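PDB 3VDG: probable glucarate dehydratase from Mycobacterium smegmatis str. MC2 155, which probably dehydrates glucarate or a related sugar acid, as a metal-dependent lyase of the enolase superfamily. Local coordinates for residues 186-191 and 198-203; 206-211 and 374-379. All blocks are in the same frame, centred on the assembly; numbering follows the deposited sequence.

Interaction 1 of 2, residues 186-191 and 198-203; sequences DGWGAA and VAQARR
Arg203 and Trp188 meet through two different torsional choices: the arginine sets CG anti to its backbone N (chi1 -171°) and runs extended to NE, whereas the tryptophan turns CG beside its own backbone N (chi1 -68°), and the guanidinium thereby lands over the indole. The result is a cation-pi contact joining the loop before helix 194-208 to that helix, the first after strand 166-174 in the barrel of an enolase-type fold. Arg203 CZ stands 4.6 Å from the centroid of the six-membered ring of Trp188. Arg203 NH1 does the touching, coming down over the indole centre to 3.3 Å from Trp188 CD2, while the guanidinium plane is steeply tilted, 72° from the ring, so a corner of the group rather than its flat side is presented. That flat side instead faces the loop backbone, with Gly187 O lying 3.5 Å from Arg203 CZ. Three residues earlier in the helix, the backbone O of Gln200 lies at the indole edge, near the ring plane, and Gln200 CG packs 4.0 Å from Trp188 CE3.

The loop is shaped from within by Asp186, whose OD1 accepts from Trp188 N in an Asx turn and also from Gly189 N; OD2 pairs with Lys176 in a salt bridge. Trp375 packs against the indole as well. The Gln200 side chain is extended beyond CG, and its amide NE2 approaches the methyl of Ala191. This buried nitrogen has two polar partners: the backbone O of Phe174, and a water that bridges to the loop. The water lies 3.0 Å from Gln200 NE2, from which it accepts, and can donate to Gly189 O, likewise at 3.0 Å.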
ATOM      1  N   ASP A 186     -16.637  10.752  39.160  1.00 46.53           N
ATOM      2  CA  ASP A 186     -16.517   9.405  38.633  1.00 41.29           C
ATOM      3  C   ASP A 186     -15.716   8.526  39.596  1.00 45.95           C
ATOM      4  O   ASP A 186     -15.260   8.980  40.650  1.00 37.20           O
ATOM      5  CB  ASP A 186     -15.869   9.429  37.249  1.00 41.63           C
ATOM      6  CG  ASP A 186     -14.548  10.178  37.240  1.00 48.60           C
ATOM      7  OD1 ASP A 186     -13.615   9.736  37.939  1.00 41.10           O
ATOM      8  OD2 ASP A 186     -14.454  11.208  36.536  1.00 35.12           O
ATOM      9  N   GLY A 187     -15.543   7.263  39.232  1.00 36.80           N
ATOM     10  CA  GLY A 187     -14.876   6.328  40.122  1.00 31.28           C
ATOM     11  C   GLY A 187     -13.375   6.405  40.048  1.00 37.21           C
ATOM     12  O   GLY A 187     -12.690   5.708  40.787  1.00 39.52           O
ATOM     13  N   TRP A 188     -12.854   7.247  39.155  1.00 32.50           N
ATOM     14  CA  TRP A 188     -11.407   7.376  38.987  1.00 28.26           C
ATOM     15  C   TRP A 188     -10.815   8.303  40.012  1.00 36.53           C
ATOM     16  O   TRP A 188      -9.701   8.093  40.485  1.00 30.54           O
ATOM     17  CB  TRP A 188     -11.083   7.922  37.591  1.00 30.54           C
ATOM     18  CG  TRP A 188     -11.407   6.957  36.467  1.00 31.78           C
ATOM     19  CD1 TRP A 188     -12.566   6.904  35.688  1.00 31.77           C
ATOM     20  CD2 TRP A 188     -10.561   5.867  35.972  1.00 25.33           C
ATOM     21  NE1 TRP A 188     -12.494   5.879  34.776  1.00 29.49           N
ATOM     22  CE2 TRP A 188     -11.317   5.217  34.893  1.00 27.43           C
ATOM     23  CE3 TRP A 188      -9.298   5.381  36.301  1.00 24.06           C
ATOM     24  CZ2 TRP A 188     -10.808   4.135  34.194  1.00 25.21           C
ATOM     25  CZ3 TRP A 188      -8.788   4.299  35.572  1.00 29.13           C
ATOM     26  CH2 TRP A 188      -9.530   3.687  34.552  1.00 28.15           C
ATOM     27  N   GLY A 189     -11.542   9.365  40.340  1.00 31.19           N
ATOM     28  CA  GLY A 189     -10.987  10.421  41.174  1.00 35.18           C
ATOM     29  C   GLY A 189     -10.179  11.382  40.324  1.00 43.38           C
ATOM     30  O   GLY A 189     -10.008  11.162  39.124  1.00 31.09           O
ATOM     31  N   ALA A 190      -9.692  12.455  40.941  1.00 30.92           N
ATOM     32  CA  ALA A 190      -8.843  13.436  40.265  1.00 25.28           C
ATOM     33  C   ALA A 190      -7.441  12.873  40.095  1.00 30.34           C
ATOM     34  O   ALA A 190      -7.002  12.015  40.866  1.00 27.12           O
ATOM     35  CB  ALA A 190      -8.787  14.740  41.069  1.00 27.70           C
ATOM     36  N   ALA A 191      -6.736  13.334  39.070  1.00 27.09           N
ATOM     37  CA  ALA A 191      -5.320  13.039  38.953  1.00 29.48           C
ATOM     38  C   ALA A 191      -4.683  14.339  38.555  1.00 29.46           C
ATOM     39  O   ALA A 191      -4.885  14.797  37.440  1.00 26.97           O
ATOM     40  CB  ALA A 191      -5.056  11.972  37.889  1.00 24.25           C
ATOM     41  N   VAL A 198      -0.044   7.833  39.006  1.00 26.93           N
ATOM     42  CA  VAL A 198       0.335   6.464  39.332  1.00 28.40           C
ATOM     43  C   VAL A 198      -0.880   5.665  39.817  1.00 27.22           C
ATOM     44  O   VAL A 198      -1.054   4.508  39.451  1.00 29.67           O
ATOM     45  CB  VAL A 198       1.476   6.407  40.379  1.00 27.82           C
ATOM     46  CG1 VAL A 198       1.608   4.994  40.944  1.00 37.70           C
ATOM     47  CG2 VAL A 198       2.799   6.868  39.776  1.00 26.78           C
ATOM     48  N   ALA A 199      -1.746   6.286  40.614  1.00 32.90           N
ATOM     49  CA  ALA A 199      -2.933   5.594  41.108  1.00 27.72           C
ATOM     50  C   ALA A 199      -3.876   5.239  39.962  1.00 40.75           C
ATOM     51  O   ALA A 199      -4.499   4.184  39.945  1.00 26.47           O
ATOM     52  CB  ALA A 199      -3.667   6.452  42.133  1.00 31.84           C
ATOM     53  N   GLN A 200      -3.994   6.149  39.008  1.00 27.62           N
ATOM     54  CA  GLN A 200      -4.856   5.939  37.866  1.00 30.52           C
ATOM     55  C   GLN A 200      -4.318   4.769  37.041  1.00 24.54           C
ATOM     56  O   GLN A 200      -5.080   3.906  36.622  1.00 28.70           O
ATOM     57  CB  GLN A 200      -4.906   7.213  37.040  1.00 22.22           C
ATOM     58  CG  GLN A 200      -5.791   7.133  35.813  1.00 23.87           C
ATOM     59  CD  GLN A 200      -5.709   8.413  34.989  1.00 32.43           C
ATOM     60  OE1 GLN A 200      -5.156   8.411  33.903  1.00 24.95           O
ATOM     61  NE2 GLN A 200      -6.243   9.514  35.522  1.00 21.11           N
ATOM     62  N   ALA A 201      -3.003   4.736  36.836  1.00 23.92           N
ATOM     63  CA  ALA A 201      -2.346   3.633  36.124  1.00 21.66           C
ATOM     64  C   ALA A 201      -2.616   2.280  36.791  1.00 32.74           C
ATOM     65  O   ALA A 201      -2.897   1.289  36.119  1.00 30.61           O
ATOM     66  CB  ALA A 201      -0.847   3.874  36.032  1.00 20.33           C
ATOM     67  N   ARG A 202      -2.517   2.228  38.113  1.00 25.23           N
ATOM     68  CA  ARG A 202      -2.753   0.965  38.817  1.00 29.82           C
ATOM     69  C   ARG A 202      -4.172   0.464  38.594  1.00 29.61           C
ATOM     70  O   ARG A 202      -4.391  -0.726  38.327  1.00 32.95           O
ATOM     71  CB  ARG A 202      -2.501   1.124  40.315  1.00 31.90           C
ATOM     72  CG  ARG A 202      -1.049   1.249  40.701  1.00 36.54           C
ATOM     73  CD  ARG A 202      -0.926   1.263  42.217  1.00 51.69           C
ATOM     74  NE  ARG A 202       0.340   1.830  42.668  1.00 37.77           N
ATOM     75  CZ  ARG A 202       1.508   1.214  42.542  1.00 36.42           C
ATOM     76  NH1 ARG A 202       1.568   0.020  41.967  1.00 40.30           N
ATOM     77  NH2 ARG A 202       2.614   1.791  42.983  1.00 43.86           N
ATOM     78  N   ARG A 203      -5.141   1.368  38.706  1.00 26.92           N
ATOM     79  CA  ARG A 203      -6.533   1.002  38.537  1.00 29.43           C
ATOM     80  C   ARG A 203      -6.762   0.491  37.116  1.00 33.86           C
ATOM     81  O   ARG A 203      -7.402  -0.530  36.909  1.00 32.49           O
ATOM     82  CB  ARG A 203      -7.435   2.202  38.829  1.00 31.47           C
ATOM     83  CG  ARG A 203      -8.922   1.883  38.893  1.00 34.77           C
ATOM     84  CD  ARG A 203      -9.723   3.087  39.387  1.00 47.03           C
ATOM     85  NE  ARG A 203     -11.116   2.752  39.694  1.00 55.26           N
ATOM     86  CZ  ARG A 203     -12.134   2.877  38.839  1.00 72.28           C
ATOM     87  NH1 ARG A 203     -11.936   3.328  37.609  1.00 75.98           N
ATOM     88  NH2 ARG A 203     -13.362   2.550  39.211  1.00 60.04           N
TER
HETATM   89  O   HOH W   1      -7.703   9.488  38.172  1.00 24.77           O

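Interaction 2 of 2, residues 206-211 and 374-379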
ATOM      1  N   ASP A 206      -4.717  -2.919  36.436  1.00 38.32           N
ATOM      2  CA  ASP A 206      -5.385  -4.034  37.135  1.00 27.44           C
ATOM      3  C   ASP A 206      -6.579  -4.522  36.332  1.00 37.30           C
ATOM      4  O   ASP A 206      -6.841  -5.710  36.268  1.00 34.17           O
ATOM      5  CB  ASP A 206      -5.885  -3.605  38.518  1.00 45.07           C
ATOM      6  CG  ASP A 206      -4.760  -3.482  39.535  1.00 51.55           C
ATOM      7  OD1 ASP A 206      -3.636  -3.906  39.215  1.00 45.65           O
ATOM      8  OD2 ASP A 206      -4.998  -2.958  40.648  1.00 65.83           O
ATOM      9  N   GLU A 207      -7.325  -3.594  35.744  1.00 30.78           N
ATOM     10  CA  GLU A 207      -8.545  -3.949  35.036  1.00 31.53           C
ATOM     11  C   GLU A 207      -8.255  -4.498  33.615  1.00 41.21           C
ATOM     12  O   GLU A 207      -8.848  -5.487  33.202  1.00 34.31           O
ATOM     13  CB  GLU A 207      -9.501  -2.749  35.035  1.00 35.71           C
ATOM     14  CG  GLU A 207     -10.663  -2.786  34.057  1.00 41.80           C
ATOM     15  CD  GLU A 207     -11.826  -3.628  34.531  1.00 91.07           C
ATOM     16  OE1 GLU A 207     -11.700  -4.305  35.574  1.00 69.64           O
ATOM     17  OE2 GLU A 207     -12.871  -3.609  33.847  1.00 87.35           O
ATOM     18  N   TYR A 208      -7.309  -3.899  32.896  1.00 31.78           N
ATOM     19  CA  TYR A 208      -7.095  -4.235  31.479  1.00 27.98           C
ATOM     20  C   TYR A 208      -5.834  -5.019  31.158  1.00 27.03           C
ATOM     21  O   TYR A 208      -5.776  -5.713  30.150  1.00 29.39           O
ATOM     22  CB  TYR A 208      -7.155  -2.962  30.620  1.00 22.65           C
ATOM     23  CG  TYR A 208      -8.551  -2.383  30.585  1.00 27.89           C
ATOM     24  CD1 TYR A 208      -9.478  -2.825  29.659  1.00 26.71           C
ATOM     25  CD2 TYR A 208      -8.948  -1.418  31.494  1.00 27.15           C
ATOM     26  CE1 TYR A 208     -10.765  -2.323  29.628  1.00 31.14           C
ATOM     27  CE2 TYR A 208     -10.245  -0.906  31.468  1.00 28.05           C
ATOM     28  CZ  TYR A 208     -11.140  -1.362  30.526  1.00 35.70           C
ATOM     29  OH  TYR A 208     -12.425  -0.861  30.479  1.00 34.74           O
ATOM     30  N   GLY A 209      -4.809  -4.903  31.995  1.00 25.75           N
ATOM     31  CA  GLY A 209      -3.572  -5.647  31.771  1.00 24.00           C
ATOM     32  C   GLY A 209      -2.606  -4.997  30.793  1.00 28.48           C
ATOM     33  O   GLY A 209      -1.650  -5.639  30.362  1.00 22.20           O
ATOM     34  N   PHE A 210      -2.832  -3.719  30.454  1.00 23.82           N
ATOM     35  CA  PHE A 210      -1.972  -3.023  29.489  1.00 24.35           C
ATOM     36  C   PHE A 210      -0.502  -3.158  29.868  1.00 31.00           C
ATOM     37  O   PHE A 210      -0.147  -3.034  31.030  1.00 28.11           O
ATOM     38  CB  PHE A 210      -2.344  -1.537  29.390  1.00 21.36           C
ATOM     39  CG  PHE A 210      -3.753  -1.284  28.955  1.00 23.46           C
ATOM     40  CD1 PHE A 210      -4.243  -1.828  27.771  1.00 29.66           C
ATOM     41  CD2 PHE A 210      -4.585  -0.445  29.699  1.00 23.64           C
ATOM     42  CE1 PHE A 210      -5.542  -1.572  27.357  1.00 22.41           C
ATOM     43  CE2 PHE A 210      -5.879  -0.188  29.293  1.00 23.23           C
ATOM     44  CZ  PHE A 210      -6.365  -0.749  28.119  1.00 26.28           C
ATOM     45  N   SER A 211       0.349  -3.376  28.871  1.00 28.24           N
ATOM     46  CA  SER A 211       1.785  -3.608  29.041  0.50 33.87           C
ATOM     47  C   SER A 211       2.636  -2.393  28.694  1.00 36.71           C
ATOM     48  O   SER A 211       3.860  -2.465  28.779  1.00 37.69           O
ATOM     49  CB  SER A 211       2.229  -4.727  28.098  0.50 40.69           C
ATOM     50  OG  SER A 211       2.169  -4.270  26.749  0.50 40.36           O
ATOM     51  N   PRO A 374     -10.753   2.495  28.203  1.00 25.49           N
ATOM     52  CA  PRO A 374     -11.068   2.489  29.641  1.00 21.78           C
ATOM     53  C   PRO A 374     -11.930   3.671  30.080  1.00 22.88           C
ATOM     54  O   PRO A 374     -12.587   3.605  31.114  1.00 25.81           O
ATOM     55  CB  PRO A 374      -9.691   2.577  30.306  1.00 27.22           C
ATOM     56  CG  PRO A 374      -8.740   2.040  29.279  1.00 22.95           C
ATOM     57  CD  PRO A 374      -9.302   2.484  27.962  1.00 22.54           C
ATOM     58  N   TRP A 375     -11.936   4.740  29.291  1.00 23.06           N
ATOM     59  CA  TRP A 375     -12.636   5.951  29.677  1.00 23.09           C
ATOM     60  C   TRP A 375     -14.087   5.944  29.337  1.00 36.39           C
ATOM     61  O   TRP A 375     -14.810   6.852  29.735  1.00 30.99           O
ATOM     62  CB  TRP A 375     -11.966   7.174  29.053  1.00 19.54           C
ATOM     63  CG  TRP A 375     -10.546   7.314  29.548  1.00 25.02           C
ATOM     64  CD1 TRP A 375      -9.373   7.200  28.816  1.00 23.49           C
ATOM     65  CD2 TRP A 375     -10.115   7.597  30.927  1.00 22.15           C
ATOM     66  NE1 TRP A 375      -8.268   7.382  29.627  1.00 26.65           N
ATOM     67  CE2 TRP A 375      -8.656   7.641  30.905  1.00 22.97           C
ATOM     68  CE3 TRP A 375     -10.779   7.813  32.135  1.00 27.46           C
ATOM     69  CZ2 TRP A 375      -7.912   7.881  32.050  1.00 25.22           C
ATOM     70  CZ3 TRP A 375     -10.018   8.068  33.276  1.00 24.34           C
ATOM     71  CH2 TRP A 375      -8.620   8.099  33.235  1.00 23.75           C
ATOM     72  N   ARG A 376     -14.549   4.955  28.583  1.00 26.45           N
ATOM     73  CA  ARG A 376     -15.994   4.890  28.307  1.00 20.47           C
ATOM     74  C   ARG A 376     -16.587   3.647  28.953  1.00 21.85           C
ATOM     75  O   ARG A 376     -15.834   2.786  29.432  1.00 23.10           O
ATOM     76  CB  ARG A 376     -16.342   5.049  26.808  1.00 26.70           C
ATOM     77  CG  ARG A 376     -15.530   4.202  25.809  1.00 24.77           C
ATOM     78  CD  ARG A 376     -16.101   2.808  25.601  1.00 25.32           C
ATOM     79  NE  ARG A 376     -15.560   1.855  26.569  1.00 27.04           N
ATOM     80  CZ  ARG A 376     -16.215   0.788  26.999  1.00 31.46           C
ATOM     81  NH1 ARG A 376     -17.434   0.521  26.543  1.00 26.27           N
ATOM     82  NH2 ARG A 376     -15.648  -0.014  27.884  1.00 31.26           N
ATOM     83  N   HIS A 377     -17.918   3.571  29.029  1.00 25.62           N
ATOM     84  CA  HIS A 377     -18.577   2.383  29.598  1.00 27.35           C
ATOM     85  C   HIS A 377     -19.866   2.084  28.870  1.00 24.72           C
ATOM     86  O   HIS A 377     -20.727   1.380  29.390  1.00 30.67           O
ATOM     87  CB  HIS A 377     -18.848   2.569  31.086  1.00 30.74           C
ATOM     88  CG  HIS A 377     -19.717   3.760  31.389  1.00 32.99           C
ATOM     89  ND1 HIS A 377     -19.205   4.977  31.673  1.00 38.27           N
ATOM     90  CD2 HIS A 377     -21.106   3.905  31.395  1.00 38.62           C
ATOM     91  CE1 HIS A 377     -20.214   5.855  31.861  1.00 37.34           C
ATOM     92  NE2 HIS A 377     -21.375   5.197  31.694  1.00 36.42           N
ATOM     93  N   GLU A 378     -20.015   2.645  27.671  1.00 24.17           N
ATOM     94  CA  GLU A 378     -21.181   2.422  26.805  1.00 24.38           C
ATOM     95  C   GLU A 378     -20.689   1.944  25.435  1.00 26.42           C
ATOM     96  O   GLU A 378     -19.511   2.104  25.102  1.00 26.93           O
ATOM     97  CB  GLU A 378     -22.003   3.712  26.657  1.00 21.80           C
ATOM     98  CG  GLU A 378     -22.658   4.173  27.973  1.00 29.38           C
ATOM     99  CD  GLU A 378     -22.947   5.674  28.038  1.00 45.65           C
ATOM    100  OE1 GLU A 378     -21.988   6.484  28.050  1.00 40.03           O
ATOM    101  OE2 GLU A 378     -24.140   6.052  28.101  1.00 32.91           O
ATOM    102  N   ASP A 379     -21.576   1.342  24.648  1.00 26.56           N
ATOM    103  CA  ASP A 379     -21.191   0.862  23.318  1.00 28.90           C
ATOM    104  C   ASP A 379     -22.430   0.659  22.460  1.00 28.52           C
ATOM    105  O   ASP A 379     -23.564   0.640  22.979  1.00 28.53           O
ATOM    106  CB  ASP A 379     -20.368  -0.431  23.410  1.00 25.46           C
ATOM    107  CG  ASP A 379     -19.475  -0.656  22.173  1.00 29.22           C
ATOM    108  OD1 ASP A 379     -19.626   0.051  21.155  1.00 24.19           O
ATOM    109  OD2 ASP A 379     -18.623  -1.550  22.212  1.00 28.65           O
TER
HETATM  110  O   HOH W   2     -12.889   1.247  32.356  1.00 39.72           O
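Helix 194-208 ends at Tyr208, and Gly209 then leaves helical geometry with a positive phi of 83°, after which Phe210 joins Tyr208 in facing Pro374 in the 3-10 turn at the start of 374-379. With CG beside the backbone N (chi1 -68°), the Tyr208 ring passes along the proline. Pro374 CG sits above one face of the Tyr208 ring, displaced toward its rim, 4.3 Å from the centroid in a CH-pi contact. Pro374 CG also lies at the edge of the Phe210 ring, near its plane, 3.6 Å from Phe210 CE2. Tyr208 CE2 completes the apolar packing against Pro374 CB at 3.7 Å, and Met204 of the same helix also touches the proline.

At the polar end, a water lies near the tyrosine ring plane, 2.9 Å from Tyr208 OH, and donates to Pro374 O at 2.7 Å, linking helix end and turn without a direct hydrogen bond. Arg376 approaches the phenol more loosely, while Arg376 NH1 bonds to Glu378 O at 3.0 Å and its NE to Trp373 O; Trp373 also makes a cation-pi contact with this arginine. Phe210 meanwhile rests on Phe169 and Ala171 of strand 166-174. The arrangement is a helix-to-strand turn of the enolase-superfamily barrel, leading into strand 213-216 and packed against a loop remote in sequence.

How the interactions relate
Interactions 1 and 2 use successive parts of helix 194-208, and their centres lie about 12 Å apart. The loop at 374-379 connects them: Trp375 CZ3 approaches Trp188 CD2 to 3.5 Å, and Trp375 CZ2 reaches Gln200 OE1 at 3.4 Å. Met204, on the helix between the two contacts, touches Trp188, Phe210, Pro374 and Trp375, so the two patches share one apolar layer. Trp375 NE1 also bonds to Tyr172 O of strand 166-174, tying this layer to the barrel sheet. The sodium site of Asp244, Glu269 and Asn292 involves none of the residues of either contact; both are packing around the barrel's first helix.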